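Local atomic coordinates of dual specificity protein phosphatase 8 (Homo sapiens, PDB entry 4JMK), a protein that probably removes phosphate from phosphotyrosine, phosphoserine and phosphothreonine of proteins, and so negatively regulates mitogen-activated protein kinases. Residues Y31-S36 and V84-L89; L10-Q15 and R94-A99; R49-P54 and L64-K69. The protein carries 1 engineered substitution. All coordinates share one frame; numbering follows the deposited sequence.

Contact 1: Y31-S36 and V84-L89; sequences YVLNAS and VIVHSL. Engineered in segment 84-89: Ser88 (natural residue Cys). With SO4 (sulfate ion), chain C.
Val32, Leu33 and Asn34 meet Ile85, Val86 and His87 across two parallel neighbours in the sheet of this dual specificity phosphatase domain. Strand 83-87 leads directly into the P-loop, the HCX5R signature of the family. Ser88 is an engineered replacement for the cysteine predicted to become the phosphocysteine intermediate.

Four backbone hydrogen bonds pair the segments. Leu33 N gives to Ile85 O at 2.8 Å, and Leu33 O accepts from His87 N. Ile85 N gives to Tyr31 O. Ala35 N gives to His87 O and carries the pairing up to the loop. On one face Val32 CG2 lies beside Ile85 CG2 at 3.8 Å. On the other, Leu33 lies beside Val86, and Tyr31 CB touches Val84 CB.

The His87 ring turns toward strand 29-34, its CG set between the backbone N and the carbonyl carbon (chi1 78°). Val32 CG1 comes to the ring edge, in plane, 3.6 Å from His87 CD2. The Asn34 amide is tilted 48° against the ring, with Asn34 CG 3.4 Å from His87 NE2. A water 2.7 Å from His87 NE2 also takes a weak bond from Asn34 ND2. In the ring plane, His87 ND1 gives a nearly straight bond to Ser88 O (3.1 Å, 168°). This probably fixes the ring's rotation and helps to hold the start of the loop.

Asn34 is positioned in turn: its ND2 gives to Cys39 O, and Ser36 OG gives to Asn34 OD1 on a lone pair, in the carbonyl plane, at 2.7 Å.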
loop_
_atom_site.group_PDB
_atom_site.type_symbol
_atom_site.label_atom_id
_atom_site.label_comp_id
_atom_site.label_asym_id
_atom_site.label_seq_id
_atom_site.Cartn_x
_atom_site.Cartn_y
_atom_site.Cartn_z
ATOM N N TYR A 31 2.399 12.750 -1.646
ATOM C CA TYR A 31 2.886 11.733 -0.703
ATOM C C TYR A 31 3.263 10.448 -1.437
ATOM O O TYR A 31 2.553 10.028 -2.359
ATOM C CB TYR A 31 1.785 11.362 0.293
ATOM C CG TYR A 31 1.596 12.324 1.442
ATOM C CD1 TYR A 31 0.997 13.559 1.252
ATOM C CD2 TYR A 31 1.985 11.973 2.725
ATOM C CE1 TYR A 31 0.800 14.422 2.310
ATOM C CE2 TYR A 31 1.795 12.828 3.788
ATOM C CZ TYR A 31 1.205 14.047 3.574
ATOM O OH TYR A 31 1.016 14.900 4.633
ATOM N N VAL A 32 4.342 9.814 -0.990
ATOM C CA VAL A 32 4.836 8.571 -1.600
ATOM C C VAL A 32 5.206 7.526 -0.553
ATOM O O VAL A 32 6.009 7.791 0.362
ATOM C CB VAL A 32 6.077 8.812 -2.481
ATOM C CG1 VAL A 32 6.684 7.452 -2.945
ATOM C CG2 VAL A 32 5.715 9.672 -3.696
ATOM N N LEU A 33 4.618 6.339 -0.693
ATOM C CA LEU A 33 4.995 5.175 0.102
ATOM C C LEU A 33 5.705 4.200 -0.827
ATOM O O LEU A 33 5.095 3.629 -1.730
ATOM C CB LEU A 33 3.753 4.520 0.724
ATOM C CG LEU A 33 3.963 3.377 1.713
ATOM C CD1 LEU A 33 4.943 3.745 2.760
ATOM C CD2 LEU A 33 2.622 2.995 2.372
ATOM N N ASN A 34 7.002 4.034 -0.600
ATOM C CA ASN A 34 7.894 3.296 -1.489
ATOM C C ASN A 34 8.211 1.960 -0.838
ATOM O O ASN A 34 8.963 1.906 0.147
ATOM C CB ASN A 34 9.165 4.132 -1.649
ATOM C CG ASN A 34 10.210 3.485 -2.536
ATOM O OD1 ASN A 34 10.261 2.266 -2.693
ATOM N ND2 ASN A 34 11.092 4.313 -3.081
ATOM N N ALA A 35 7.633 0.887 -1.377
ATOM C CA ALA A 35 7.806 -0.443 -0.798
ATOM C C ALA A 35 8.886 -1.181 -1.563
ATOM O O ALA A 35 8.588 -2.028 -2.406
ATOM C CB ALA A 35 6.496 -1.221 -0.849
ATOM N N SER A 36 10.142 -0.837 -1.286
ATOM C CA SER A 36 11.283 -1.429 -1.982
ATOM C C SER A 36 12.571 -0.987 -1.311
ATOM O O SER A 36 12.565 -0.032 -0.532
ATOM C CB SER A 36 11.322 -0.954 -3.430
ATOM O OG SER A 36 11.917 0.336 -3.494
ATOM N N VAL A 84 -1.823 9.900 -1.797
ATOM C CA VAL A 84 -0.561 9.186 -1.624
ATOM C C VAL A 84 -0.499 8.095 -2.678
ATOM O O VAL A 84 -1.523 7.475 -2.991
ATOM C CB VAL A 84 -0.435 8.586 -0.190
ATOM C CG1 VAL A 84 -1.666 7.768 0.165
ATOM C CG2 VAL A 84 0.822 7.734 -0.051
ATOM N N ILE A 85 0.678 7.886 -3.262
ATOM C CA ILE A 85 0.858 6.730 -4.118
ATOM C C ILE A 85 1.718 5.708 -3.393
ATOM O O ILE A 85 2.758 6.040 -2.793
ATOM C CB ILE A 85 1.478 7.092 -5.488
ATOM C CG1 ILE A 85 1.611 5.842 -6.361
ATOM C CG2 ILE A 85 2.818 7.748 -5.315
ATOM C CD1 ILE A 85 2.314 6.101 -7.676
ATOM N N VAL A 86 1.250 4.468 -3.426
ATOM C CA VAL A 86 2.024 3.356 -2.914
ATOM C C VAL A 86 2.587 2.644 -4.135
ATOM O O VAL A 86 1.842 2.293 -5.057
ATOM C CB VAL A 86 1.146 2.382 -2.142
ATOM C CG1 VAL A 86 2.011 1.296 -1.530
ATOM C CG2 VAL A 86 0.410 3.122 -1.064
ATOM N N HIS A 87 3.899 2.439 -4.157
ATOM C CA HIS A 87 4.524 1.838 -5.329
ATOM C C HIS A 87 5.640 0.897 -4.937
ATOM O O HIS A 87 6.143 0.928 -3.808
ATOM C CB HIS A 87 5.094 2.918 -6.267
ATOM C CG HIS A 87 6.401 3.483 -5.808
ATOM N ND1 HIS A 87 7.623 2.956 -6.193
ATOM C CD2 HIS A 87 6.688 4.514 -4.977
ATOM C CE1 HIS A 87 8.594 3.641 -5.622
ATOM N NE2 HIS A 87 8.058 4.592 -4.879
ATOM N N SER A 88 6.011 0.039 -5.880
ATOM C CA SER A 88 7.238 -0.726 -5.765
ATOM C C SER A 88 7.887 -0.675 -7.140
ATOM O O SER A 88 7.742 0.322 -7.844
ATOM C CB SER A 88 6.932 -2.152 -5.301
ATOM O OG SER A 88 5.718 -2.619 -5.865
ATOM N N LEU A 89 8.591 -1.725 -7.547
ATOM C CA LEU A 89 9.202 -1.698 -8.870
ATOM C C LEU A 89 8.131 -1.772 -9.956
ATOM O O LEU A 89 8.043 -0.896 -10.826
ATOM C CB LEU A 89 10.209 -2.842 -9.027
ATOM C CG LEU A 89 10.994 -2.871 -10.348
ATOM C CD1 LEU A 89 11.670 -1.541 -10.586
ATOM C CD2 LEU A 89 12.021 -3.967 -10.312
HETATM S S SO4 C . 6.587 -5.508 -7.070
HETATM O O1 SO4 C . 7.627 -4.612 -7.575
HETATM O O2 SO4 C . 7.034 -6.028 -5.782
HETATM O O3 SO4 C . 6.417 -6.600 -8.014
HETATM O O4 SO4 C . 5.327 -4.824 -6.920
HETATM O O HOH W 1 9.828 6.514 -4.365
#

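Contact 2: L10-Q15 and R94-A99; sequences LYLGSQ and RSATIA. With SO4 (sulfate ion), chain C; SO4 (sulfate ion), chain D.
Leu12 makes most of this contact from its side, and it meets a hydroxyl with a methyl. Leu12 CD1 lies 3.6 Å from Ser95 OG, with no hydrogen bond between the segments. The other branch, CD2, rests on Ala96 and reaches Ala99 CB at 4.1 Å. Leu12 CG stands anti to the backbone N (chi1 -177°), which carries the branch point toward the helix. The small side chains of Ala96 and Ala99 let the leucine come close. Strand 10-13 and helix segment 94-99 run nearly antiparallel, at 158°, with their axes 8.5 Å apart.

The polar partner of Ser95 OG is Ser88 OG, the hydroxyl at the engineered position. In this family a hydroxyl at this place is thought to assist the nucleophilic cysteine. Helix 94-107 follows the P-loop, and Arg94 is the arginine that closes the HCX5R motif. Its chain bends at chi3 (-70°) and turns back to a sulfate, probably from the crystallisation liquor. The sulfate sits at the edge of the guanidinium, in its plane, where phosphate is expected to bind. Arg94 NE gives to O2 of this sulfate at 2.6 Å. Arg94 NH2 gives to O1 of the same ion at 2.9 Å. Backbone Arg94 N also reaches O2 of the same sulfate, at 3.2 Å, so the start of the helix probably adds to the pull on the anion. A leucine in place of Arg94 would take away the guanidinium, and the sulfate would probably be held more weakly, its charge left without this mate.

Arg94 NH1 points elsewhere: it bonds Ile55 O and O4 of a second sulfate, the latter at 3.1 Å.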
loop_
_atom_site.group_PDB
_atom_site.type_symbol
_atom_site.label_atom_id
_atom_site.label_comp_id
_atom_site.label_asym_id
_atom_site.label_seq_id
_atom_site.Cartn_x
_atom_site.Cartn_y
_atom_site.Cartn_z
ATOM N N LEU A 10 -5.902 7.318 -2.433
ATOM C CA LEU A 10 -4.911 6.229 -2.510
ATOM C C LEU A 10 -4.716 5.681 -3.924
ATOM O O LEU A 10 -5.654 5.120 -4.532
ATOM C CB LEU A 10 -5.322 5.092 -1.549
ATOM C CG LEU A 10 -4.442 3.836 -1.569
ATOM C CD1 LEU A 10 -3.056 4.163 -1.041
ATOM C CD2 LEU A 10 -5.091 2.747 -0.727
ATOM N N TYR A 11 -3.490 5.845 -4.429
ATOM C CA TYR A 11 -3.069 5.327 -5.730
ATOM C C TYR A 11 -2.090 4.179 -5.573
ATOM O O TYR A 11 -1.348 4.114 -4.584
ATOM C CB TYR A 11 -2.366 6.425 -6.534
ATOM C CG TYR A 11 -3.289 7.523 -6.989
ATOM C CD1 TYR A 11 -3.680 8.524 -6.115
ATOM C CD2 TYR A 11 -3.746 7.573 -8.305
ATOM C CE1 TYR A 11 -4.525 9.539 -6.525
ATOM C CE2 TYR A 11 -4.586 8.589 -8.725
ATOM C CZ TYR A 11 -4.970 9.570 -7.827
ATOM O OH TYR A 11 -5.812 10.588 -8.225
ATOM N N LEU A 12 -2.071 3.292 -6.574
ATOM C CA LEU A 12 -1.153 2.156 -6.601
ATOM C C LEU A 12 -0.425 2.167 -7.954
ATOM O O LEU A 12 -1.064 2.262 -9.002
ATOM C CB LEU A 12 -1.960 0.856 -6.416
ATOM C CG LEU A 12 -1.251 -0.490 -6.337
ATOM C CD1 LEU A 12 -0.190 -0.440 -5.252
ATOM C CD2 LEU A 12 -2.271 -1.603 -6.059
ATOM N N GLY A 13 0.900 2.104 -7.946
ATOM C CA GLY A 13 1.626 2.224 -9.201
ATOM C C GLY A 13 3.018 1.637 -9.184
ATOM O O GLY A 13 3.388 0.924 -8.245
ATOM N N SER A 14 3.783 1.939 -10.240
ATOM C CA SER A 14 5.112 1.365 -10.461
ATOM C C SER A 14 6.202 2.401 -10.241
ATOM O O SER A 14 5.916 3.595 -10.082
ATOM C CB SER A 14 5.229 0.870 -11.899
ATOM O OG SER A 14 5.167 1.963 -12.807
ATOM N N GLN A 15 7.454 1.949 -10.261
ATOM C CA GLN A 15 8.581 2.878 -10.228
ATOM C C GLN A 15 8.499 3.875 -11.386
ATOM O O GLN A 15 8.715 5.075 -11.197
ATOM C CB GLN A 15 9.922 2.122 -10.276
ATOM C CG GLN A 15 11.119 3.062 -10.458
ATOM C CD GLN A 15 12.446 2.342 -10.365
ATOM O OE1 GLN A 15 12.738 1.686 -9.365
ATOM N NE2 GLN A 15 13.253 2.451 -11.411
ATOM N N ARG A 94 4.565 -6.175 -3.808
ATOM C CA ARG A 94 4.849 -5.505 -2.531
ATOM C C ARG A 94 3.873 -4.371 -2.240
ATOM O O ARG A 94 3.186 -4.377 -1.216
ATOM C CB ARG A 94 6.283 -4.981 -2.506
ATOM C CG ARG A 94 7.328 -6.083 -2.332
ATOM C CD ARG A 94 8.713 -5.562 -2.658
ATOM N NE ARG A 94 8.862 -5.292 -4.087
ATOM C CZ ARG A 94 9.976 -4.827 -4.648
ATOM N NH1 ARG A 94 11.039 -4.563 -3.897
ATOM N NH2 ARG A 94 10.023 -4.613 -5.958
ATOM N N SER A 95 3.796 -3.409 -3.153
ATOM C CA SER A 95 2.877 -2.294 -2.999
ATOM C C SER A 95 1.419 -2.750 -3.018
ATOM O O SER A 95 0.588 -2.258 -2.244
ATOM C CB SER A 95 3.132 -1.273 -4.105
ATOM O OG SER A 95 3.049 -1.897 -5.375
ATOM N N ALA A 96 1.098 -3.705 -3.888
ATOM C CA ALA A 96 -0.282 -4.179 -3.983
ATOM C C ALA A 96 -0.738 -4.745 -2.637
ATOM O O ALA A 96 -1.863 -4.498 -2.188
ATOM C CB ALA A 96 -0.393 -5.239 -5.082
ATOM N N THR A 97 0.141 -5.498 -1.984
ATOM C CA THR A 97 -0.222 -6.092 -0.691
ATOM C C THR A 97 -0.502 -5.013 0.363
ATOM O O THR A 97 -1.443 -5.124 1.150
ATOM C CB THR A 97 0.857 -7.087 -0.215
ATOM O OG1 THR A 97 1.042 -8.093 -1.225
ATOM C CG2 THR A 97 0.417 -7.772 1.081
ATOM N N ILE A 98 0.292 -3.951 0.365
ATOM C CA ILE A 98 0.032 -2.852 1.302
ATOM C C ILE A 98 -1.337 -2.214 1.070
ATOM O O ILE A 98 -2.093 -1.991 2.028
ATOM C CB ILE A 98 1.165 -1.812 1.270
ATOM C CG1 ILE A 98 2.421 -2.430 1.890
ATOM C CG2 ILE A 98 0.768 -0.513 2.028
ATOM C CD1 ILE A 98 3.705 -1.610 1.693
ATOM N N ALA A 99 -1.672 -1.948 -0.195
ATOM C CA ALA A 99 -2.987 -1.398 -0.539
ATOM C C ALA A 99 -4.111 -2.309 -0.063
ATOM O O ALA A 99 -5.136 -1.828 0.452
ATOM C CB ALA A 99 -3.094 -1.179 -2.040
HETATM S S SO4 C . 6.587 -5.508 -7.070
HETATM O O1 SO4 C . 7.627 -4.612 -7.575
HETATM O O2 SO4 C . 7.034 -6.028 -5.782
HETATM O O3 SO4 C . 6.417 -6.600 -8.014
HETATM O O4 SO4 C . 5.327 -4.824 -6.920
HETATM S S SO4 D . 14.912 -4.640 -3.885
HETATM O O1 SO4 D . 16.239 -4.142 -4.228
HETATM O O2 SO4 D . 15.010 -5.357 -2.615
HETATM O O3 SO4 D . 14.467 -5.556 -4.934
HETATM O O4 SO4 D . 13.970 -3.529 -3.758
#

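Contact 3: R49-P54 and L64-K69; sequences RFMRVP and LPWLDK
Val53 and Pro54 lie over one face of the Trp66 indole and share it between them. Val53 CG1 sits above the five-membered ring, 3.9 Å from its centroid and 26° off the normal. Pro54 CD sits above the six-membered ring, 3.8 Å from that centroid and 22° off the normal. Both are CH-pi contacts. The two residues approach differently. The valine side chain slides past the indole in the opposite direction, while the proline ring crosses it at about a right angle. Val53 CG1 is closest to Trp66 CG, at 3.6 Å.

Strand 50-52 is an edge strand of the sheet, and helix 67-79 packs against it. Strand 50-52, helix 67-79 and strand 83-87 form a beta-alpha-beta crossover that passes strand 29-34. The contact closes the base of the loop between the two segments, which probably corresponds to the general-acid loop of related phosphatases.

Met51 comes to the helix from the strand with CG anti to the backbone N (chi1 173°) and the chain extended beyond it. Met51 SD lies 3.8 Å from Lys69 O. Met51 CE packs 4.0 Å from Lys69 CB and lies oblique to the indole, 4.3 Å from Trp66 CE3. The guanidinium of Arg52 leads away from the helix, its NH2 bonded to Cys39 O and its NH1 to Ser36 O.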
loop_
_atom_site.group_PDB
_atom_site.type_symbol
_atom_site.label_atom_id
_atom_site.label_comp_id
_atom_site.label_asym_id
_atom_site.label_seq_id
_atom_site.Cartn_x
_atom_site.Cartn_y
_atom_site.Cartn_z
ATOM N N ARG A 49 6.964 13.898 3.376
ATOM C CA ARG A 49 5.836 13.251 2.719
ATOM C C ARG A 49 6.270 11.938 2.058
ATOM O O ARG A 49 5.648 11.465 1.103
ATOM C CB ARG A 49 5.222 14.203 1.693
ATOM C CG ARG A 49 4.581 15.441 2.342
ATOM C CD ARG A 49 4.271 16.500 1.303
ATOM N NE ARG A 49 3.446 17.587 1.824
ATOM C CZ ARG A 49 3.905 18.630 2.514
ATOM N NH1 ARG A 49 5.203 18.741 2.804
ATOM N NH2 ARG A 49 3.054 19.563 2.929
ATOM N N PHE A 50 7.337 11.354 2.587
ATOM C CA PHE A 50 7.906 10.144 2.004
ATOM C C PHE A 50 8.127 9.090 3.069
ATOM O O PHE A 50 8.616 9.403 4.152
ATOM C CB PHE A 50 9.255 10.463 1.353
ATOM C CG PHE A 50 9.957 9.251 0.793
ATOM C CD1 PHE A 50 9.565 8.711 -0.435
ATOM C CD2 PHE A 50 10.985 8.637 1.499
ATOM C CE1 PHE A 50 10.202 7.596 -0.950
ATOM C CE2 PHE A 50 11.630 7.517 0.981
ATOM C CZ PHE A 50 11.233 6.998 -0.242
ATOM N N MET A 51 7.796 7.841 2.755
ATOM C CA MET A 51 8.091 6.732 3.664
ATOM C C MET A 51 8.562 5.528 2.874
ATOM O O MET A 51 7.943 5.164 1.873
ATOM C CB MET A 51 6.854 6.347 4.476
ATOM C CG MET A 51 7.065 5.080 5.319
ATOM S SD MET A 51 5.571 4.592 6.205
ATOM C CE MET A 51 6.058 2.962 6.802
ATOM N N ARG A 52 9.655 4.910 3.314
ATOM C CA ARG A 52 10.135 3.676 2.686
ATOM C C ARG A 52 9.758 2.460 3.533
ATOM O O ARG A 52 9.897 2.491 4.754
ATOM C CB ARG A 52 11.660 3.713 2.501
ATOM C CG ARG A 52 12.229 2.458 1.796
ATOM C CD ARG A 52 13.734 2.567 1.458
ATOM N NE ARG A 52 14.044 3.696 0.578
ATOM C CZ ARG A 52 13.941 3.673 -0.752
ATOM N NH1 ARG A 52 13.531 2.573 -1.384
ATOM N NH2 ARG A 52 14.256 4.749 -1.457
ATOM N N VAL A 53 9.264 1.412 2.875
ATOM C CA VAL A 53 9.158 0.079 3.480
ATOM C C VAL A 53 10.217 -0.781 2.798
ATOM O O VAL A 53 10.017 -1.243 1.667
ATOM C CB VAL A 53 7.772 -0.545 3.268
ATOM C CG1 VAL A 53 7.723 -1.962 3.868
ATOM C CG2 VAL A 53 6.719 0.326 3.899
ATOM N N PRO A 54 11.365 -0.960 3.467
ATOM C CA PRO A 54 12.565 -1.517 2.840
ATOM C C PRO A 54 12.495 -3.034 2.680
ATOM O O PRO A 54 13.134 -3.769 3.434
ATOM C CB PRO A 54 13.678 -1.115 3.817
ATOM C CG PRO A 54 13.004 -1.096 5.154
ATOM C CD PRO A 54 11.584 -0.629 4.889
ATOM N N LEU A 64 4.838 -8.023 7.387
ATOM C CA LEU A 64 3.850 -7.905 8.479
ATOM C C LEU A 64 3.918 -6.704 9.461
ATOM O O LEU A 64 2.900 -5.996 9.639
ATOM C CB LEU A 64 3.746 -9.215 9.270
ATOM C CG LEU A 64 2.469 -10.029 9.110
ATOM C CD1 LEU A 64 2.583 -11.328 9.902
ATOM C CD2 LEU A 64 1.266 -9.222 9.569
ATOM N N PRO A 65 5.095 -6.461 10.093
ATOM C CA PRO A 65 5.290 -5.378 11.054
ATOM C C PRO A 65 5.441 -4.041 10.407
ATOM O O PRO A 65 5.675 -3.091 11.139
ATOM C CB PRO A 65 6.636 -5.710 11.688
ATOM C CG PRO A 65 7.350 -6.352 10.599
ATOM C CD PRO A 65 6.314 -7.249 10.011
ATOM N N TRP A 66 5.363 -3.951 9.084
ATOM C CA TRP A 66 5.380 -2.647 8.419
ATOM C C TRP A 66 3.976 -2.205 8.081
ATOM O O TRP A 66 3.772 -1.063 7.691
ATOM C CB TRP A 66 6.189 -2.721 7.122
ATOM C CG TRP A 66 7.660 -2.847 7.345
ATOM C CD1 TRP A 66 8.432 -3.960 7.158
ATOM C CD2 TRP A 66 8.546 -1.811 7.782
ATOM N NE1 TRP A 66 9.747 -3.680 7.464
ATOM C CE2 TRP A 66 9.842 -2.367 7.850
ATOM C CE3 TRP A 66 8.371 -0.467 8.127
ATOM C CZ2 TRP A 66 10.959 -1.618 8.244
ATOM C CZ3 TRP A 66 9.475 0.270 8.521
ATOM C CH2 TRP A 66 10.752 -0.307 8.575
ATOM N N LEU A 67 3.007 -3.106 8.220
ATOM C CA LEU A 67 1.649 -2.818 7.755
ATOM C C LEU A 67 0.965 -1.717 8.561
ATOM O O LEU A 67 0.405 -0.789 7.990
ATOM C CB LEU A 67 0.792 -4.096 7.725
ATOM C CG LEU A 67 1.224 -5.113 6.661
ATOM C CD1 LEU A 67 0.368 -6.395 6.714
ATOM C CD2 LEU A 67 1.171 -4.476 5.273
ATOM N N ASP A 68 1.027 -1.792 9.883
ATOM C CA ASP A 68 0.379 -0.761 10.687
ATOM C C ASP A 68 0.969 0.642 10.452
ATOM O O ASP A 68 0.224 1.622 10.390
ATOM C CB ASP A 68 0.390 -1.137 12.172
ATOM C CG ASP A 68 -0.718 -2.128 12.536
ATOM O OD1 ASP A 68 -1.786 -2.144 11.867
ATOM O OD2 ASP A 68 -0.523 -2.881 13.509
ATOM N N LYS A 69 2.291 0.736 10.302
ATOM C CA LYS A 69 2.936 2.024 10.027
ATOM C C LYS A 69 2.655 2.541 8.615
ATOM O O LYS A 69 2.537 3.750 8.403
ATOM C CB LYS A 69 4.448 1.947 10.278
ATOM C CG LYS A 69 4.813 1.894 11.759
ATOM C CD LYS A 69 6.306 2.135 11.972
ATOM C CE LYS A 69 6.678 2.141 13.454
ATOM N NZ LYS A 69 7.497 0.945 13.830
#

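How the contacts relate
Contacts 1 and 2 are buried, while contact 3 lies at the surface. Contact 1 is strand on strand, held by backbone hydrogen bonds. Contact 2 sets a helix against a strand, and contact 3 joins the end region of a strand to the start region of a helix. Both rely on side-chain packing: aliphatic in contact 2, CH-pi in contact 3. All three use the same sheet. Contacts 1 and 2 share the bound sulfate, and Val86 N lies 2.9 Å from Tyr11 O. Contact 3 continues the sheet beyond contact 1, with Asn34 O 2.8 Å from Val53 N. It meets contact 2 through apolar packing of Ile98 on Leu67 and Val53.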